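Local coordinates for penicillin-binding protein 2 (Pbp2) (Helicobacter pylori, PDB 5LP5) that probably cross-links peptidoglycan as a penicillin-binding transpeptidase of cell-wall synthesis and cell shape, and forms a complex with MreC, at residues P51-I56 / D149-P154; K245-K250 / I560-G565; P271-N276 / N296-R301; R504-T509 / K577-L582. One frame throughout, in Å; residues are numbered along the deposited sequence.

The four contacts run from the dimerisation-domain region into the transpeptidase domain. Interaction 1 joins a loop to strand 144-152; interaction 3, its centre about 20 Å from that of interaction 1, touches it through a probable hydrogen bond from N276 ND2 to Y153 O (2.8 Å), so the two regions meet there. Interaction 3 is nested inside the chain loop closed by interaction 2, at the five-stranded antiparallel sheet; their centres lie about 14 Å apart, and R301 NE forms a salt bridge with E563 OE2 (2.8 Å). Interactions 2 and 4 alternate along the chain, centres about 18 Å apart, on the successive strand 556-562 and helix 572-584, with L246 packing on K577 and M578. Touching contacts, 1-3-2-4, thus span both regions.

Interaction 1 (P51-I56 / D149-P154); sequences PTRGNI and DKRYYP
Hydrogen bonds dominate the contact of R151 and D149, on strand 144-152, with the loop that leads into strand 56-57. The R151 guanidinium meets one backbone oxygen end-on: R151 NH1 lies 2.9 Å and R151 NH2 3.0 Å from G54 O, and this oxygen lies in the guanidinium plane. The two donors reach it differently, NH2 nearly along the C=O axis (176°) and NH1 from above the carbonyl plane. A bend at chi2 turns the R151 chain, whose tip comes nearer the loop than its base. The second polar link is T52 OG1 donating to D149 OD2 at 2.7 Å, on the syn side of the carboxylate but 29° out of its plane.

Packing comes from R53 and I56. R53 runs extended across R151, the guanidinium planes 89° apart, and sets its NE over one face of the R151 group, 3.6 Å from R151 NH2. I56 CD1 approaches R151 NH2 to 3.9 Å.

E192, outside both segments, forms salt bridges with R53 NH2 and R151 NE, while N67 accepts from R151 NH1. Y220 and T221 of the MreC chain pack on T52 and D149. The chemistry implies a buried charge cluster in the dimerisation-domain region: the shared E192 carboxylate probably lets the two crossed guanidinium groups lie together, and the two-nitrogen grip on one oxygen, with the E192 and N67 bonds, limits rotation of the R151 group.

Interaction 2 (K245-K250 / I560-G565); sequences KLFENK and ILVEHG
This is a buried apolar contact at the five-stranded antiparallel sheet of the transpeptidase fold, where the chain leaving helix 237-246 packs against the end of strand 556-562. F247, the first residue to depart from helical backbone angles, carries most of it. A type I beta turn from F247 to K250 follows, and K250 and V562 have their CA atoms 6.6 Å apart, the nearest pairing across the two segments.

The F247 ring enters by its far end. Its CG stands anti to the carbonyl carbon (chi1 -86°), which directs CE2 and CZ at the strand. F247 CZ lies 3.9 Å from I560 CG2, and F247 CE2 lies 3.7 Å from V562 CG2; both methyls approach the ring obliquely. The F247 and V562 side chains run antiparallel past one another. K250 adds a looser touch, its CB 4.2 Å from V562 CG1.

Neighbours extend the apolar layer. F247 stacks with Y270 and also touches I254 on strand 252-258, which I560 meets as well; V562 reaches L574 of helix 572-584. The packing thus joins the connector after helix 237-246 to the sheet and to the C-terminal helix.

Between the two methyl contacts the strand backbone presents a carbonyl to the ring rim: L561 O lies in the ring plane at the edge, 3.5 Å from F247 CE2.

Interaction 3 (P271-N276 / N296-R301); sequences PEYNLN and NPLLNR
Two connecting loops of the transpeptidase domain meet here: the one leaving strand 264-270 and the one between helices 284-291 and 314-324, which contains a type I beta turn from N296 to L299. P271, preceded by a cis peptide bond, lies opposite P297 with their CA atoms 4.9 Å apart. The two proline rings touch where P271 CB lies 4.3 Å from P297 CB. On its other flank P271 CD rests 3.5 Å from R301 NH1, an oblique approach to the guanidinium.

Y273 supplies a second part of the packing. Its CB comes 4.4 Å from P297 CB. With chi1 at 63° the ring folds back over its own backbone and turns one face to L298. Y273 CD2 lies 3.6 Å from P297 O, an oblique approach to the ring. H161 meets Y273 edge-to-face, and L290 of helix 284-291 touches both Y273 and P297, so this helix packs on the same apolar patch.

R301 also stabilises its own loop. Its extended chain brings NH1 back to the turn, where R301 NH1 donates to N296 O at 3.2 Å, tilted from the carbonyl plane; NH2 bonds to Y295 O, and NE pairs with E563. Further along the first loop, N274 forms an Asx turn, its OD1 accepting from N276 N at 2.9 Å.

Over the Y273 face, a CH-pi contact sets L298 CD2 4.2 Å from the ring centroid, only 9° off the ring normal.

Interaction 4 (R504-T509 / K577-L582); sequences RGSKIT and KMSNKL
N580, on the C-terminal helix 572-584 of the transpeptidase fold, turns its amide toward the loop before strand 511-517 and reads two backbone groups of that loop. With CG anti to the carbonyl carbon (chi1 -80°), the side chain leaves the helix flank and its end draws near G505 and K507. N580 ND2 donates to G505 O at 3.2 Å, almost straight (164°) and in the carbonyl plane. N580 OD1 accepts from K507 N at 3.1 Å, straighter still (175°). Using one donor and one acceptor, this pair of bonds spans S506 and restricts rotation of the amide.

The K507 chain passes roughly perpendicular to the N580 side chain, K507 CB 3.7 Å from N580 OD1, before its end leads away. G505, at positive phi, has backbone angles that would press a side chain against the preceding carbonyl, and glycine avoids this.

S579 sits one residue earlier on the helix and bonds back to V576 O. Y583, one turn beyond, packs on K507 and I508, extending this surface contact along the helix. S506 OG lies 3.8 Å from S579 OG and donates within its own loop to I508 O at 2.7 Å.

Interaction 1 (P51-I56 / D149-P154)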
loop_
_atom_site.group_PDB
_atom_site.type_symbol
_atom_site.label_atom_id
_atom_site.label_comp_id
_atom_site.label_asym_id
_atom_site.label_seq_id
_atom_site.Cartn_x
_atom_site.Cartn_y
_atom_site.Cartn_z
ATOM N N PRO A 51 2.408 -0.837 -11.131
ATOM C CA PRO A 51 1.486 -1.533 -10.232
ATOM C C PRO A 51 1.867 -1.423 -8.783
ATOM O O PRO A 51 3.022 -1.248 -8.480
ATOM C CB PRO A 51 1.564 -2.987 -10.698
ATOM C CG PRO A 51 2.932 -3.118 -11.291
ATOM C CD PRO A 51 3.283 -1.770 -11.860
ATOM N N THR A 52 0.879 -1.512 -7.903
ATOM C CA THR A 52 1.082 -1.367 -6.461
ATOM C C THR A 52 1.769 -2.622 -5.966
ATOM O O THR A 52 1.443 -3.721 -6.411
ATOM C CB THR A 52 -0.274 -1.134 -5.724
ATOM O OG1 THR A 52 -0.043 -0.657 -4.389
ATOM C CG2 THR A 52 -1.127 -2.410 -5.675
ATOM N N ARG A 53 2.735 -2.468 -5.068
ATOM C CA ARG A 53 3.502 -3.637 -4.601
ATOM C C ARG A 53 2.617 -4.641 -3.912
ATOM O O ARG A 53 1.802 -4.269 -3.080
ATOM C CB ARG A 53 4.650 -3.251 -3.675
ATOM C CG ARG A 53 5.512 -4.438 -3.274
ATOM C CD ARG A 53 6.719 -4.012 -2.441
ATOM N NE ARG A 53 7.452 -5.181 -1.952
ATOM C CZ ARG A 53 8.540 -5.694 -2.522
ATOM N NH1 ARG A 53 9.080 -5.130 -3.601
ATOM N NH2 ARG A 53 9.097 -6.769 -1.990
ATOM N N GLY A 54 2.795 -5.913 -4.270
ATOM C CA GLY A 54 1.900 -7.001 -3.837
ATOM C C GLY A 54 1.820 -7.222 -2.333
ATOM O O GLY A 54 2.785 -6.994 -1.604
ATOM N N ASN A 55 0.656 -7.677 -1.875
ATOM C CA ASN A 55 0.442 -7.964 -0.457
ATOM C C ASN A 55 1.055 -9.295 -0.075
ATOM O O ASN A 55 1.079 -10.231 -0.882
ATOM C CB ASN A 55 -1.044 -8.042 -0.127
ATOM C CG ASN A 55 -1.728 -6.698 -0.144
ATOM O OD1 ASN A 55 -1.098 -5.651 -0.028
ATOM N ND2 ASN A 55 -3.046 -6.725 -0.289
ATOM N N ILE A 56 1.520 -9.381 1.168
ATOM C CA ILE A 56 1.980 -10.649 1.720
ATOM C C ILE A 56 0.960 -11.180 2.726
ATOM O O ILE A 56 0.586 -10.491 3.689
ATOM C CB ILE A 56 3.391 -10.552 2.365
ATOM C CG1 ILE A 56 4.414 -10.160 1.311
ATOM C CG2 ILE A 56 3.815 -11.890 2.971
ATOM C CD1 ILE A 56 5.799 -9.863 1.853
ATOM N N ASP A 149 2.428 5.453 -2.205
ATOM C CA ASP A 149 2.381 4.255 -1.381
ATOM C C ASP A 149 3.510 4.213 -0.355
ATOM O O ASP A 149 4.636 4.553 -0.653
ATOM C CB ASP A 149 2.461 2.996 -2.257
ATOM C CG ASP A 149 1.101 2.473 -2.642
ATOM O OD1 ASP A 149 0.131 2.832 -1.924
ATOM O OD2 ASP A 149 1.004 1.709 -3.644
ATOM N N LYS A 150 3.183 3.775 0.848
ATOM C CA LYS A 150 4.158 3.519 1.887
ATOM C C LYS A 150 3.914 2.110 2.390
ATOM O O LYS A 150 2.792 1.766 2.697
ATOM C CB LYS A 150 3.989 4.537 3.018
ATOM C CG LYS A 150 4.161 3.995 4.414
ATOM C CD LYS A 150 4.072 5.131 5.424
ATOM C CE LYS A 150 3.212 4.752 6.611
ATOM N NZ LYS A 150 3.450 5.695 7.717
ATOM N N ARG A 151 4.941 1.278 2.453
ATOM C CA ARG A 151 4.777 -0.094 2.899
ATOM C C ARG A 151 4.348 -0.072 4.355
ATOM O O ARG A 151 4.676 0.852 5.116
ATOM C CB ARG A 151 6.089 -0.870 2.734
ATOM C CG ARG A 151 5.960 -2.396 2.743
ATOM C CD ARG A 151 5.231 -2.915 1.502
ATOM N NE ARG A 151 5.458 -4.347 1.248
ATOM C CZ ARG A 151 4.706 -5.102 0.444
ATOM N NH1 ARG A 151 3.683 -4.572 -0.214
ATOM N NH2 ARG A 151 4.970 -6.394 0.285
ATOM N N TYR A 152 3.599 -1.096 4.742
ATOM C CA TYR A 152 3.062 -1.195 6.100
ATOM C C TYR A 152 2.960 -2.643 6.580
ATOM O O TYR A 152 2.365 -3.489 5.925
ATOM C CB TYR A 152 1.690 -0.527 6.165
ATOM C CG TYR A 152 1.080 -0.523 7.548
ATOM C CD1 TYR A 152 1.632 0.241 8.584
ATOM C CD2 TYR A 152 -0.036 -1.289 7.824
ATOM C CE1 TYR A 152 1.083 0.227 9.856
ATOM C CE2 TYR A 152 -0.606 -1.296 9.078
ATOM C CZ TYR A 152 -0.049 -0.545 10.091
ATOM O OH TYR A 152 -0.627 -0.593 11.335
ATOM N N TYR A 153 3.533 -2.901 7.750
ATOM C CA TYR A 153 3.544 -4.222 8.370
ATOM C C TYR A 153 2.638 -4.128 9.597
ATOM O O TYR A 153 3.031 -3.595 10.637
ATOM C CB TYR A 153 4.988 -4.637 8.717
ATOM C CG TYR A 153 5.897 -4.591 7.500
ATOM C CD1 TYR A 153 6.093 -5.707 6.720
ATOM C CD2 TYR A 153 6.513 -3.400 7.097
ATOM C CE1 TYR A 153 6.903 -5.663 5.587
ATOM C CE2 TYR A 153 7.317 -3.347 5.963
ATOM C CZ TYR A 153 7.504 -4.480 5.216
ATOM O OH TYR A 153 8.284 -4.452 4.098
ATOM N N PRO A 154 1.391 -4.606 9.460
ATOM C CA PRO A 154 0.391 -4.464 10.507
ATOM C C PRO A 154 0.841 -5.018 11.835
ATOM O O PRO A 154 0.601 -4.398 12.873
ATOM C CB PRO A 154 -0.806 -5.269 9.999
ATOM C CG PRO A 154 -0.386 -5.907 8.744
ATOM C CD PRO A 154 0.838 -5.229 8.252
#

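Interaction 2 (K245-K250 / I560-G565)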
loop_
_atom_site.group_PDB
_atom_site.type_symbol
_atom_site.label_atom_id
_atom_site.label_comp_id
_atom_site.label_asym_id
_atom_site.label_seq_id
_atom_site.Cartn_x
_atom_site.Cartn_y
_atom_site.Cartn_z
ATOM N N LYS A 245 5.323 -15.247 22.357
ATOM C CA LYS A 245 5.021 -15.325 23.799
ATOM C C LYS A 245 6.000 -16.252 24.524
ATOM O O LYS A 245 6.467 -15.943 25.603
ATOM C CB LYS A 245 3.571 -15.810 23.995
ATOM C CG LYS A 245 3.076 -15.975 25.421
ATOM C CD LYS A 245 2.639 -14.659 26.050
ATOM C CE LYS A 245 1.907 -14.890 27.375
ATOM N NZ LYS A 245 1.812 -13.666 28.230
ATOM N N LEU A 246 6.317 -17.386 23.924
ATOM C CA LEU A 246 7.174 -18.369 24.570
ATOM C C LEU A 246 8.596 -17.859 24.749
ATOM O O LEU A 246 9.243 -18.181 25.745
ATOM C CB LEU A 246 7.174 -19.676 23.771
ATOM C CG LEU A 246 5.844 -20.446 23.694
ATOM C CD1 LEU A 246 5.933 -21.626 22.726
ATOM C CD2 LEU A 246 5.418 -20.923 25.073
ATOM N N PHE A 247 9.072 -17.057 23.791
ATOM C CA PHE A 247 10.432 -16.467 23.814
ATOM C C PHE A 247 10.423 -15.036 24.342
ATOM O O PHE A 247 11.196 -14.199 23.890
ATOM C CB PHE A 247 11.057 -16.467 22.406
ATOM C CG PHE A 247 11.763 -17.746 22.050
ATOM C CD1 PHE A 247 11.068 -18.819 21.548
ATOM C CD2 PHE A 247 13.128 -17.874 22.217
ATOM C CE1 PHE A 247 11.707 -19.996 21.224
ATOM C CE2 PHE A 247 13.781 -19.050 21.885
ATOM C CZ PHE A 247 13.072 -20.108 21.387
ATOM N N GLU A 248 9.562 -14.764 25.314
ATOM C CA GLU A 248 9.261 -13.396 25.698
ATOM C C GLU A 248 10.438 -12.729 26.384
ATOM O O GLU A 248 10.689 -11.544 26.164
ATOM C CB GLU A 248 8.028 -13.359 26.588
ATOM C CG GLU A 248 7.444 -11.977 26.794
ATOM C CD GLU A 248 6.020 -12.026 27.349
ATOM O OE1 GLU A 248 5.316 -13.037 27.118
ATOM O OE2 GLU A 248 5.596 -11.053 28.022
ATOM N N ASN A 249 11.159 -13.487 27.208
ATOM C CA ASN A 249 12.384 -12.998 27.866
ATOM C C ASN A 249 13.606 -13.789 27.430
ATOM O O ASN A 249 14.564 -13.883 28.167
ATOM C CB ASN A 249 12.238 -13.106 29.391
ATOM C CG ASN A 249 11.499 -11.926 29.990
ATOM O OD1 ASN A 249 11.690 -10.789 29.547
ATOM N ND2 ASN A 249 10.648 -12.184 31.000
ATOM N N LYS A 250 13.567 -14.354 26.232
ATOM C CA LYS A 250 14.567 -15.320 25.791
ATOM C C LYS A 250 15.121 -14.946 24.422
ATOM O O LYS A 250 14.435 -14.349 23.602
ATOM C CB LYS A 250 13.943 -16.724 25.716
ATOM C CG LYS A 250 13.068 -17.095 26.907
ATOM C CD LYS A 250 12.631 -18.551 26.890
ATOM C CE LYS A 250 12.000 -18.941 28.224
ATOM N NZ LYS A 250 13.007 -19.241 29.284
ATOM N N ILE A 560 13.489 -26.157 18.695
ATOM C CA ILE A 560 13.594 -24.998 19.586
ATOM C C ILE A 560 15.010 -24.856 20.081
ATOM O O ILE A 560 15.644 -25.846 20.424
ATOM C CB ILE A 560 12.651 -25.122 20.804
ATOM C CG1 ILE A 560 11.199 -25.188 20.332
ATOM C CG2 ILE A 560 12.819 -23.942 21.755
ATOM C CD1 ILE A 560 10.218 -25.636 21.389
ATOM N N LEU A 561 15.487 -23.615 20.115
ATOM C CA LEU A 561 16.829 -23.309 20.581
ATOM C C LEU A 561 16.854 -22.032 21.425
ATOM O O LEU A 561 16.588 -20.948 20.903
ATOM C CB LEU A 561 17.752 -23.136 19.386
ATOM C CG LEU A 561 19.099 -22.523 19.756
ATOM C CD1 LEU A 561 20.074 -23.559 20.285
ATOM C CD2 LEU A 561 19.659 -21.847 18.539
ATOM N N VAL A 562 17.192 -22.153 22.710
ATOM C CA VAL A 562 17.283 -20.972 23.578
ATOM C C VAL A 562 18.730 -20.649 23.916
ATOM O O VAL A 562 19.413 -21.425 24.582
ATOM C CB VAL A 562 16.485 -21.122 24.894
ATOM C CG1 VAL A 562 16.687 -19.911 25.790
ATOM C CG2 VAL A 562 15.006 -21.294 24.606
ATOM N N GLU A 563 19.193 -19.492 23.460
ATOM C CA GLU A 563 20.553 -19.080 23.737
ATOM C C GLU A 563 20.767 -19.001 25.243
ATOM O O GLU A 563 19.985 -18.375 25.954
ATOM C CB GLU A 563 20.884 -17.747 23.056
ATOM C CG GLU A 563 21.177 -17.902 21.569
ATOM C CD GLU A 563 21.593 -16.605 20.906
ATOM O OE1 GLU A 563 21.821 -15.620 21.619
ATOM O OE2 GLU A 563 21.698 -16.560 19.673
ATOM N N HIS A 564 21.822 -19.671 25.707
ATOM C CA HIS A 564 22.185 -19.703 27.114
ATOM C C HIS A 564 21.081 -20.351 27.946
ATOM O O HIS A 564 20.949 -20.091 29.146
ATOM C CB HIS A 564 22.537 -18.289 27.576
ATOM C CG HIS A 564 23.645 -17.668 26.772
ATOM N ND1 HIS A 564 24.870 -18.283 26.587
ATOM C CD2 HIS A 564 23.712 -16.497 26.091
ATOM C CE1 HIS A 564 25.645 -17.505 25.846
ATOM N NE2 HIS A 564 24.966 -16.415 25.532
ATOM N N GLY A 565 20.311 -21.227 27.287
ATOM C CA GLY A 565 19.195 -21.951 27.908
ATOM C C GLY A 565 19.649 -22.991 28.907
ATOM O O GLY A 565 18.829 -23.671 29.529
#

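Interaction 3 (P271-N276 / N296-R301)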
loop_
_atom_site.group_PDB
_atom_site.type_symbol
_atom_site.label_atom_id
_atom_site.label_comp_id
_atom_site.label_asym_id
_atom_site.label_seq_id
_atom_site.Cartn_x
_atom_site.Cartn_y
_atom_site.Cartn_z
ATOM N N PRO A 271 15.985 -11.716 19.676
ATOM C CA PRO A 271 14.933 -10.754 19.375
ATOM C C PRO A 271 14.533 -10.591 17.924
ATOM O O PRO A 271 15.388 -10.592 17.053
ATOM C CB PRO A 271 15.538 -9.410 19.831
ATOM C CG PRO A 271 16.774 -9.720 20.575
ATOM C CD PRO A 271 17.226 -11.055 20.113
ATOM N N GLU A 272 13.231 -10.444 17.675
ATOM C CA GLU A 272 12.718 -9.885 16.417
ATOM C C GLU A 272 12.886 -8.342 16.483
ATOM O O GLU A 272 13.266 -7.809 17.525
ATOM C CB GLU A 272 11.230 -10.257 16.219
ATOM C CG GLU A 272 10.878 -11.746 16.230
ATOM C CD GLU A 272 11.006 -12.419 14.874
ATOM O OE1 GLU A 272 11.529 -11.774 13.946
ATOM O OE2 GLU A 272 10.593 -13.596 14.733
ATOM N N TYR A 273 12.602 -7.638 15.381
ATOM C CA TYR A 273 12.607 -6.163 15.354
ATOM C C TYR A 273 11.432 -5.635 14.537
ATOM O O TYR A 273 10.842 -6.372 13.763
ATOM C CB TYR A 273 13.932 -5.614 14.802
ATOM C CG TYR A 273 14.231 -5.975 13.359
ATOM C CD1 TYR A 273 13.959 -5.088 12.324
ATOM C CD2 TYR A 273 14.785 -7.204 13.030
ATOM C CE1 TYR A 273 14.222 -5.420 10.992
ATOM C CE2 TYR A 273 15.048 -7.544 11.706
ATOM C CZ TYR A 273 14.765 -6.646 10.691
ATOM O OH TYR A 273 15.008 -7.001 9.389
ATOM N N ASN A 274 11.098 -4.359 14.714
ATOM C CA ASN A 274 9.868 -3.788 14.151
ATOM C C ASN A 274 10.082 -3.254 12.758
ATOM O O ASN A 274 10.631 -2.165 12.573
ATOM C CB ASN A 274 9.310 -2.681 15.036
ATOM C CG ASN A 274 8.003 -2.104 14.503
ATOM O OD1 ASN A 274 7.594 -2.349 13.366
ATOM N ND2 ASN A 274 7.324 -1.329 15.353
ATOM N N LEU A 275 9.567 -4.004 11.787
ATOM C CA LEU A 275 9.778 -3.722 10.378
ATOM C C LEU A 275 9.338 -2.321 9.959
ATOM O O LEU A 275 9.864 -1.778 8.992
ATOM C CB LEU A 275 9.057 -4.757 9.538
ATOM C CG LEU A 275 9.583 -6.190 9.634
ATOM C CD1 LEU A 275 8.561 -7.141 9.004
ATOM C CD2 LEU A 275 10.966 -6.387 8.987
ATOM N N ASN A 276 8.375 -1.731 10.673
ATOM C CA ASN A 276 7.879 -0.405 10.288
ATOM C C ASN A 276 8.918 0.702 10.474
ATOM O O ASN A 276 8.831 1.732 9.831
ATOM C CB ASN A 276 6.629 -0.043 11.072
ATOM C CG ASN A 276 5.421 -0.769 10.602
ATOM O OD1 ASN A 276 4.919 -0.527 9.506
ATOM N ND2 ASN A 276 4.900 -1.630 11.456
ATOM N N ASN A 296 21.626 -8.491 19.669
ATOM C CA ASN A 296 21.774 -8.609 18.217
ATOM C C ASN A 296 20.435 -8.927 17.511
ATOM O O ASN A 296 20.194 -10.052 17.080
ATOM C CB ASN A 296 22.845 -9.669 17.935
ATOM C CG ASN A 296 23.329 -9.655 16.514
ATOM O OD1 ASN A 296 22.993 -8.768 15.724
ATOM N ND2 ASN A 296 24.121 -10.653 16.173
ATOM N N PRO A 297 19.552 -7.925 17.408
ATOM C CA PRO A 297 18.219 -8.085 16.835
ATOM C C PRO A 297 18.219 -8.350 15.334
ATOM O O PRO A 297 17.286 -8.986 14.823
ATOM C CB PRO A 297 17.545 -6.734 17.104
ATOM C CG PRO A 297 18.347 -6.098 18.168
ATOM C CD PRO A 297 19.747 -6.558 17.905
ATOM N N LEU A 298 19.242 -7.866 14.636
ATOM C CA LEU A 298 19.273 -8.006 13.194
ATOM C C LEU A 298 19.642 -9.411 12.772
ATOM O O LEU A 298 19.588 -9.729 11.593
ATOM C CB LEU A 298 20.260 -7.035 12.587
ATOM C CG LEU A 298 19.879 -5.574 12.755
ATOM C CD1 LEU A 298 21.027 -4.742 12.205
ATOM C CD2 LEU A 298 18.559 -5.212 12.073
ATOM N N LEU A 299 20.011 -10.254 13.734
ATOM C CA LEU A 299 20.432 -11.605 13.429
ATOM C C LEU A 299 19.231 -12.518 13.225
ATOM O O LEU A 299 18.350 -12.625 14.093
ATOM C CB LEU A 299 21.326 -12.154 14.536
ATOM C CG LEU A 299 21.943 -13.538 14.271
ATOM C CD1 LEU A 299 22.949 -13.499 13.139
ATOM C CD2 LEU A 299 22.588 -14.128 15.518
ATOM N N ASN A 300 19.213 -13.146 12.051
ATOM C CA ASN A 300 18.331 -14.244 11.757
ATOM C C ASN A 300 18.969 -15.504 12.339
ATOM O O ASN A 300 19.976 -15.996 11.853
ATOM C CB ASN A 300 18.135 -14.373 10.242
ATOM C CG ASN A 300 17.161 -15.477 9.861
ATOM O OD1 ASN A 300 17.166 -16.559 10.443
ATOM N ND2 ASN A 300 16.318 -15.197 8.876
ATOM N N ARG A 301 18.364 -16.027 13.391
ATOM C CA ARG A 301 18.935 -17.140 14.109
ATOM C C ARG A 301 18.500 -18.529 13.621
ATOM O O ARG A 301 19.120 -19.512 14.010
ATOM C CB ARG A 301 18.586 -16.988 15.578
ATOM C CG ARG A 301 19.316 -15.833 16.239
ATOM C CD ARG A 301 18.968 -15.755 17.716
ATOM N NE ARG A 301 19.835 -14.830 18.439
ATOM C CZ ARG A 301 19.746 -13.504 18.367
ATOM N NH1 ARG A 301 18.828 -12.898 17.584
ATOM N NH2 ARG A 301 20.587 -12.767 19.076
#

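Interaction 4 (R504-T509 / K577-L582)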
loop_
_atom_site.group_PDB
_atom_site.type_symbol
_atom_site.label_atom_id
_atom_site.label_comp_id
_atom_site.label_asym_id
_atom_site.label_seq_id
_atom_site.Cartn_x
_atom_site.Cartn_y
_atom_site.Cartn_z
ATOM N N ARG A 504 5.456 -33.170 30.395
ATOM C CA ARG A 504 4.191 -33.730 30.758
ATOM C C ARG A 504 3.212 -32.573 30.751
ATOM O O ARG A 504 3.618 -31.406 30.814
ATOM C CB ARG A 504 4.317 -34.479 32.082
ATOM C CG ARG A 504 5.004 -35.828 31.901
ATOM C CD ARG A 504 5.005 -36.589 33.202
ATOM N NE ARG A 504 5.775 -35.906 34.253
ATOM C CZ ARG A 504 5.738 -36.206 35.561
ATOM N NH1 ARG A 504 4.951 -37.183 36.025
ATOM N NH2 ARG A 504 6.494 -35.521 36.424
ATOM N N GLY A 505 1.926 -32.893 30.618
ATOM C CA GLY A 505 0.880 -31.891 30.366
ATOM C C GLY A 505 0.670 -31.648 28.874
ATOM O O GLY A 505 0.308 -30.542 28.466
ATOM N N SER A 506 0.900 -32.684 28.061
ATOM C CA SER A 506 0.781 -32.598 26.604
ATOM C C SER A 506 -0.429 -33.380 26.137
ATOM O O SER A 506 -0.578 -34.551 26.475
ATOM C CB SER A 506 2.030 -33.153 25.901
ATOM O OG SER A 506 1.807 -33.256 24.499
ATOM N N LYS A 507 -1.278 -32.743 25.335
ATOM C CA LYS A 507 -2.516 -33.369 24.868
ATOM C C LYS A 507 -2.311 -34.452 23.787
ATOM O O LYS A 507 -3.218 -35.209 23.476
ATOM C CB LYS A 507 -3.487 -32.281 24.407
ATOM C CG LYS A 507 -4.138 -31.580 25.591
ATOM C CD LYS A 507 -4.624 -30.163 25.323
ATOM C CE LYS A 507 -5.085 -29.492 26.615
ATOM N NZ LYS A 507 -6.020 -30.329 27.419
ATOM N N ILE A 508 -1.105 -34.533 23.250
ATOM C CA ILE A 508 -0.768 -35.507 22.225
ATOM C C ILE A 508 0.505 -36.230 22.642
ATOM O O ILE A 508 1.259 -35.747 23.505
ATOM C CB ILE A 508 -0.482 -34.796 20.875
ATOM C CG1 ILE A 508 -1.662 -33.925 20.443
ATOM C CG2 ILE A 508 -0.155 -35.793 19.766
ATOM C CD1 ILE A 508 -2.901 -34.710 20.077
ATOM N N THR A 509 0.765 -37.368 22.000
ATOM C CA THR A 509 2.016 -38.088 22.206
ATOM C C THR A 509 3.161 -37.479 21.428
ATOM O O THR A 509 3.059 -37.265 20.224
ATOM C CB THR A 509 1.893 -39.565 21.839
ATOM O OG1 THR A 509 0.721 -40.112 22.459
ATOM C CG2 THR A 509 3.086 -40.325 22.348
ATOM N N LYS A 577 3.781 -26.417 25.094
ATOM C CA LYS A 577 2.906 -25.283 24.886
ATOM C C LYS A 577 2.614 -25.045 23.419
ATOM O O LYS A 577 1.477 -24.702 23.073
ATOM C CB LYS A 577 3.482 -24.048 25.548
ATOM C CG LYS A 577 3.319 -24.161 27.050
ATOM C CD LYS A 577 3.920 -23.011 27.818
ATOM C CE LYS A 577 3.874 -23.321 29.301
ATOM N NZ LYS A 577 4.360 -22.140 30.041
ATOM N N MET A 578 3.625 -25.241 22.565
ATOM C CA MET A 578 3.444 -25.142 21.117
ATOM C C MET A 578 2.634 -26.323 20.565
ATOM O O MET A 578 1.724 -26.120 19.752
ATOM C CB MET A 578 4.790 -25.041 20.413
ATOM C CG MET A 578 4.715 -24.804 18.917
ATOM S SD MET A 578 3.785 -23.328 18.499
ATOM C CE MET A 578 5.087 -22.102 18.640
ATOM N N SER A 579 2.953 -27.547 21.002
ATOM C CA SER A 579 2.232 -28.752 20.532
ATOM C C SER A 579 0.743 -28.757 20.942
ATOM O O SER A 579 -0.106 -29.316 20.230
ATOM C CB SER A 579 2.921 -30.028 21.024
ATOM O OG SER A 579 2.686 -30.222 22.402
ATOM N N ASN A 580 0.450 -28.131 22.087
ATOM C CA ASN A 580 -0.915 -27.921 22.567
ATOM C C ASN A 580 -1.676 -26.869 21.759
ATOM O O ASN A 580 -2.876 -27.014 21.507
ATOM C CB ASN A 580 -0.902 -27.492 24.041
ATOM C CG ASN A 580 -0.721 -28.658 24.996
ATOM O OD1 ASN A 580 -0.672 -29.824 24.592
ATOM N ND2 ASN A 580 -0.637 -28.343 26.277
ATOM N N LYS A 581 -0.987 -25.792 21.395
ATOM C CA LYS A 581 -1.562 -24.753 20.538
ATOM C C LYS A 581 -1.990 -25.325 19.165
ATOM O O LYS A 581 -2.997 -24.915 18.607
ATOM C CB LYS A 581 -0.555 -23.604 20.373
ATOM C CG LYS A 581 -1.013 -22.406 19.543
ATOM C CD LYS A 581 -2.241 -21.715 20.103
ATOM C CE LYS A 581 -1.982 -21.057 21.443
ATOM N NZ LYS A 581 -3.229 -20.349 21.872
ATOM N N LEU A 582 -1.225 -26.274 18.628
ATOM C CA LEU A 582 -1.589 -26.956 17.370
ATOM C C LEU A 582 -2.809 -27.875 17.558
ATOM O O LEU A 582 -3.558 -28.139 16.618
ATOM C CB LEU A 582 -0.406 -27.780 16.844
ATOM C CG LEU A 582 0.864 -27.013 16.437
ATOM C CD1 LEU A 582 2.064 -27.940 16.300
ATOM C CD2 LEU A 582 0.682 -26.260 15.130
#